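Side-chain contacts in hypothetical protein TTMA177 (Thermus thermophilus phage TMA, PDB 2ZDJ), which is of unknown function, a small single-chain phage protein of the alpha-plus-beta class with a cystatin-like arrangement of one helix and a curved antiparallel sheet: residues 3-8 with 12-17; 39-42 with 47-50. One frame throughout, in Å; residues are numbered along the deposited sequence.

Contact 1: 3-8 with 12-17; sequences MRKLVK and DDYTLI
Lys5, from edge strand 4-6, and Tyr14, on the segment that leads into the opposite edge strand 15-17, make this contact by themselves, their side chains meeting from opposite directions. The polar part is one hydrogen bond, donated by Lys5 NZ to Tyr14 OH over 3.2 Å. The ammonium group approaches the ring obliquely, with Lys5 NZ 3.9 Å from Tyr14 CZ, and its hydrogen bond goes to the hydroxyl. The lysine gets there with CG anti to the backbone N (chi1 -177°) and a single bend at chi3 (73°) in an otherwise stretched chain. Tyr14 OH also hydrogen-bonds to Glu50, its stronger polar partner, and that carboxylate probably draws the lysine ammonium toward the phenol as well.

Van der Waals packing between the segments is slight: Lys5 CE stays 4.2 Å from Tyr14 OH. Both residues also pack against other parts of the chain, Tyr14 meeting Phe10 edge-to-face while the lysine touches that same phenylalanine.

Within 3-8, Arg4 NE, at 2.9 Å, and Arg4 NH1 both bond side-on to the carbonyl oxygen of Met3, a selenomethionine here, from one face of its plane.

In the fold, strand 4-6 pairs with strand 64-67 at one border of the sheet and strand 15-17 pairs with strand 38-44 at the other; Lys5 lies on Trp52 of strand 47-54, and Tyr14 on Lys42 of strand 38-44.

Contact 2: 39-42 with 47-50; sequences LFVK and DYEE
Lys42 and Glu50 form an antiparallel hydrogen-bonded pair, and the close packing is concentrated around them. Lys42 N donates to Glu50 O at 3.0 Å, while Lys42 O accepts twice: from Glu50 N at 3.1 Å, in the carbonyl plane on a lone pair, and from Glu49 N at 2.7 Å, nearly end-on. With Glu49 and Glu50 both facing Lys42, this is a classic beta bulge. The side chains of the pair run side by side, Lys42 CB 3.8 Å from Glu50 CB. Beside them, Val41 CB meets the edge of the Tyr48 ring, 4.0 Å from Tyr48 CD1 and near the ring plane, and Val41 CA makes a CH···O contact with Glu50 O.

The charged ends of the pair lead to a more polar side, where Lys42 NZ and Glu50 OE2 form a salt bridge whose exact geometry is doubtful. Glu50 OE1 is hydrogen-bonded to Tyr14 OH and Trp52 NE1. Exposed Glu49 is the loose side: of its side chain, CB comes near Lys42, 3.5 Å from Lys42 O, and the carboxylate turns away from the strand pair toward solvent.

The contact belongs to the hairpin of strands 38-44 and 47-54: helix 20-30 packs on Leu39 and Tyr48, while strand 15-17 flanks Val41.

How the contacts relate
Contact 1 closes before contact 2 opens along the chain, yet their centres are only about 9 Å apart. Both draw on one five-stranded antiparallel sheet: contact 2 lies in the hairpin of 38-44 and 47-54, whereas contact 1 joins edge strand 4-6 to segment 12-17, which carries the other edge strand, 15-17. Strand 15-17 is the neighbour of 38-44, and the probable backbone bond from Ile17 N to Leu39 O, 2.8 Å, joins them directly. A second junction is polar, the probable hydrogen bond that Tyr14 and Glu50 share. Long side chains from the two edge segments thus meet beside the central hairpin.

Contact 1: 3-8 with 12-17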
loop_
_atom_site.group_PDB
_atom_site.type_symbol
_atom_site.label_atom_id
_atom_site.label_comp_id
_atom_site.label_asym_id
_atom_site.label_seq_id
_atom_site.Cartn_x
_atom_site.Cartn_y
_atom_site.Cartn_z
HETATM N N MSE A 3 8.538 -0.599 9.427
HETATM C CA MSE A 3 7.943 -1.596 8.530
HETATM C C MSE A 3 6.439 -1.796 8.703
HETATM O O MSE A 3 5.809 -2.565 7.977
HETATM C CB MSE A 3 8.674 -2.933 8.727
HETATM C CG MSE A 3 9.481 -3.424 7.526
HETATM SE SE MSE A 3 10.464 -2.057 6.588
HETATM C CE MSE A 3 12.228 -2.371 7.317
ATOM N N ARG A 4 5.863 -1.099 9.669
ATOM C CA ARG A 4 4.447 -1.227 9.935
ATOM C C ARG A 4 3.876 0.136 10.282
ATOM O O ARG A 4 4.515 0.930 10.979
ATOM C CB ARG A 4 4.223 -2.203 11.093
ATOM C CG ARG A 4 3.032 -3.121 10.881
ATOM C CD ARG A 4 3.425 -4.556 10.571
ATOM N NE ARG A 4 4.381 -4.646 9.476
ATOM C CZ ARG A 4 4.848 -5.790 8.989
ATOM N NH1 ARG A 4 5.726 -5.775 7.991
ATOM N NH2 ARG A 4 4.431 -6.946 9.495
ATOM N N LYS A 5 2.679 0.424 9.795
ATOM C CA LYS A 5 2.093 1.711 10.095
ATOM C C LYS A 5 0.580 1.720 10.082
ATOM O O LYS A 5 -0.065 1.116 9.221
ATOM C CB LYS A 5 2.623 2.783 9.137
ATOM C CG LYS A 5 2.089 4.160 9.468
ATOM C CD LYS A 5 3.002 5.277 8.997
ATOM C CE LYS A 5 2.979 5.464 7.504
ATOM N NZ LYS A 5 3.896 6.577 7.148
ATOM N N LEU A 6 0.024 2.420 11.059
ATOM C CA LEU A 6 -1.406 2.532 11.193
ATOM C C LEU A 6 -1.954 3.368 10.051
ATOM O O LEU A 6 -1.404 4.423 9.705
ATOM C CB LEU A 6 -1.768 3.190 12.529
ATOM C CG LEU A 6 -1.346 2.502 13.830
ATOM C CD1 LEU A 6 -1.705 3.405 15.029
ATOM C CD2 LEU A 6 -2.040 1.164 13.948
ATOM N N VAL A 7 -3.039 2.880 9.468
ATOM C CA VAL A 7 -3.707 3.569 8.375
ATOM C C VAL A 7 -3.913 5.048 8.731
ATOM O O VAL A 7 -3.494 5.942 7.985
ATOM C CB VAL A 7 -5.074 2.904 8.084
ATOM C CG1 VAL A 7 -5.927 3.796 7.209
ATOM C CG2 VAL A 7 -4.856 1.569 7.404
ATOM N N LYS A 8 -4.535 5.305 9.879
ATOM C CA LYS A 8 -4.799 6.677 10.299
ATOM C C LYS A 8 -3.565 7.562 10.148
ATOM O O LYS A 8 -3.684 8.775 9.997
ATOM C CB LYS A 8 -5.282 6.725 11.755
ATOM C CG LYS A 8 -4.178 6.594 12.792
ATOM C CD LYS A 8 -4.678 6.902 14.203
ATOM C CE LYS A 8 -3.536 6.857 15.215
ATOM N NZ LYS A 8 -3.966 7.183 16.606
ATOM N N ASP A 12 -1.763 12.860 3.353
ATOM C CA ASP A 12 -2.074 13.230 1.975
ATOM C C ASP A 12 -0.974 12.891 0.975
ATOM O O ASP A 12 -1.209 12.928 -0.226
ATOM C CB ASP A 12 -2.359 14.739 1.863
ATOM C CG ASP A 12 -3.632 15.163 2.580
ATOM O OD1 ASP A 12 -3.673 15.104 3.829
ATOM O OD2 ASP A 12 -4.595 15.565 1.890
ATOM N N ASP A 13 0.231 12.588 1.445
ATOM C CA ASP A 13 1.276 12.260 0.498
ATOM C C ASP A 13 1.125 10.826 0.001
ATOM O O ASP A 13 1.878 10.373 -0.854
ATOM C CB ASP A 13 2.680 12.518 1.078
ATOM C CG ASP A 13 2.888 11.924 2.465
ATOM O OD1 ASP A 13 4.059 11.643 2.795
ATOM O OD2 ASP A 13 1.909 11.756 3.224
ATOM N N TYR A 14 0.108 10.135 0.510
ATOM C CA TYR A 14 -0.173 8.754 0.115
ATOM C C TYR A 14 -1.492 8.658 -0.648
ATOM O O TYR A 14 -2.384 9.485 -0.469
ATOM C CB TYR A 14 -0.260 7.851 1.352
ATOM C CG TYR A 14 1.057 7.605 2.046
ATOM C CD1 TYR A 14 1.867 6.521 1.694
ATOM C CD2 TYR A 14 1.490 8.451 3.061
ATOM C CE1 TYR A 14 3.080 6.293 2.351
ATOM C CE2 TYR A 14 2.696 8.233 3.717
ATOM C CZ TYR A 14 3.483 7.161 3.365
ATOM O OH TYR A 14 4.673 6.966 4.022
ATOM N N THR A 15 -1.611 7.636 -1.488
ATOM C CA THR A 15 -2.831 7.406 -2.260
ATOM C C THR A 15 -3.311 5.960 -2.078
ATOM O O THR A 15 -2.514 5.022 -2.092
ATOM C CB THR A 15 -2.593 7.679 -3.743
ATOM O OG1 THR A 15 -2.312 9.072 -3.918
ATOM C CG2 THR A 15 -3.815 7.309 -4.560
ATOM N N LEU A 16 -4.615 5.797 -1.880
ATOM C CA LEU A 16 -5.212 4.486 -1.684
ATOM C C LEU A 16 -5.510 3.813 -3.014
ATOM O O LEU A 16 -6.028 4.442 -3.930
ATOM C CB LEU A 16 -6.502 4.616 -0.877
ATOM C CG LEU A 16 -7.317 3.338 -0.652
ATOM C CD1 LEU A 16 -6.587 2.424 0.307
ATOM C CD2 LEU A 16 -8.688 3.702 -0.083
ATOM N N ILE A 17 -5.164 2.535 -3.118
ATOM C CA ILE A 17 -5.413 1.766 -4.328
ATOM C C ILE A 17 -6.250 0.565 -3.908
ATOM O O ILE A 17 -5.827 -0.224 -3.053
ATOM C CB ILE A 17 -4.100 1.228 -4.967
ATOM C CG1 ILE A 17 -3.132 2.376 -5.273
ATOM C CG2 ILE A 17 -4.422 0.438 -6.218
ATOM C CD1 ILE A 17 -3.634 3.375 -6.222
#

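Contact 2: 39-42 with 47-50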
loop_
_atom_site.group_PDB
_atom_site.type_symbol
_atom_site.label_atom_id
_atom_site.label_comp_id
_atom_site.label_asym_id
_atom_site.label_seq_id
_atom_site.Cartn_x
_atom_site.Cartn_y
_atom_site.Cartn_z
ATOM N N LEU A 39 -3.858 -1.130 -1.240
ATOM C CA LEU A 39 -2.524 -0.586 -1.071
ATOM C C LEU A 39 -2.566 0.899 -0.790
ATOM O O LEU A 39 -3.538 1.580 -1.106
ATOM C CB LEU A 39 -1.708 -0.817 -2.339
ATOM C CG LEU A 39 -1.538 -2.258 -2.831
ATOM C CD1 LEU A 39 -0.877 -2.255 -4.190
ATOM C CD2 LEU A 39 -0.696 -3.049 -1.826
ATOM N N PHE A 40 -1.509 1.380 -0.151
ATOM C CA PHE A 40 -1.330 2.789 0.125
ATOM C C PHE A 40 0.002 2.997 -0.573
ATOM O O PHE A 40 1.003 2.343 -0.244
ATOM C CB PHE A 40 -1.219 3.053 1.626
ATOM C CG PHE A 40 -2.549 3.200 2.317
ATOM C CD1 PHE A 40 -3.247 4.398 2.254
ATOM C CD2 PHE A 40 -3.097 2.143 3.036
ATOM C CE1 PHE A 40 -4.477 4.548 2.902
ATOM C CE2 PHE A 40 -4.332 2.279 3.690
ATOM C CZ PHE A 40 -5.019 3.483 3.623
ATOM N N VAL A 41 0.013 3.870 -1.566
ATOM C CA VAL A 41 1.240 4.094 -2.304
ATOM C C VAL A 41 1.681 5.544 -2.278
ATOM O O VAL A 41 0.858 6.460 -2.304
ATOM C CB VAL A 41 1.072 3.696 -3.789
ATOM C CG1 VAL A 41 0.744 2.219 -3.924
ATOM C CG2 VAL A 41 -0.036 4.523 -4.406
ATOM N N LYS A 42 2.987 5.755 -2.204
ATOM C CA LYS A 42 3.503 7.106 -2.267
ATOM C C LYS A 42 4.220 7.135 -3.601
ATOM O O LYS A 42 5.123 6.336 -3.859
ATOM C CB LYS A 42 4.479 7.411 -1.137
ATOM C CG LYS A 42 5.327 8.658 -1.408
ATOM C CD LYS A 42 5.611 9.471 -0.153
ATOM C CE LYS A 42 6.256 8.648 0.941
ATOM N NZ LYS A 42 6.503 9.461 2.160
ATOM N N ASP A 47 7.683 7.362 -10.233
ATOM C CA ASP A 47 7.798 5.955 -9.851
ATOM C C ASP A 47 7.079 5.772 -8.514
ATOM O O ASP A 47 6.607 6.745 -7.923
ATOM C CB ASP A 47 9.276 5.567 -9.719
ATOM C CG ASP A 47 9.521 4.075 -9.912
ATOM O OD1 ASP A 47 8.569 3.276 -9.795
ATOM O OD2 ASP A 47 10.683 3.696 -10.174
ATOM N N TYR A 48 6.969 4.533 -8.049
ATOM C CA TYR A 48 6.322 4.260 -6.766
ATOM C C TYR A 48 7.427 4.294 -5.722
ATOM O O TYR A 48 8.272 3.408 -5.685
ATOM C CB TYR A 48 5.648 2.884 -6.792
ATOM C CG TYR A 48 4.406 2.845 -7.646
ATOM C CD1 TYR A 48 3.161 3.151 -7.105
ATOM C CD2 TYR A 48 4.480 2.547 -9.009
ATOM C CE1 TYR A 48 2.017 3.167 -7.892
ATOM C CE2 TYR A 48 3.343 2.558 -9.811
ATOM C CZ TYR A 48 2.112 2.872 -9.248
ATOM O OH TYR A 48 0.976 2.925 -10.037
ATOM N N GLU A 49 7.436 5.326 -4.888
ATOM C CA GLU A 49 8.463 5.467 -3.861
ATOM C C GLU A 49 8.206 4.543 -2.676
ATOM O O GLU A 49 9.138 4.047 -2.039
ATOM C CB GLU A 49 8.519 6.915 -3.383
ATOM C CG GLU A 49 9.686 7.214 -2.460
ATOM C CD GLU A 49 11.025 7.053 -3.150
ATOM O OE1 GLU A 49 11.196 7.611 -4.260
ATOM O OE2 GLU A 49 11.906 6.372 -2.578
ATOM N N GLU A 50 6.933 4.327 -2.369
ATOM C CA GLU A 50 6.560 3.445 -1.279
ATOM C C GLU A 50 5.296 2.685 -1.641
ATOM O O GLU A 50 4.443 3.179 -2.388
ATOM C CB GLU A 50 6.314 4.239 0.019
ATOM C CG GLU A 50 7.569 4.739 0.727
ATOM C CD GLU A 50 7.262 5.596 1.965
ATOM O OE1 GLU A 50 6.374 5.232 2.769
ATOM O OE2 GLU A 50 7.923 6.633 2.139
#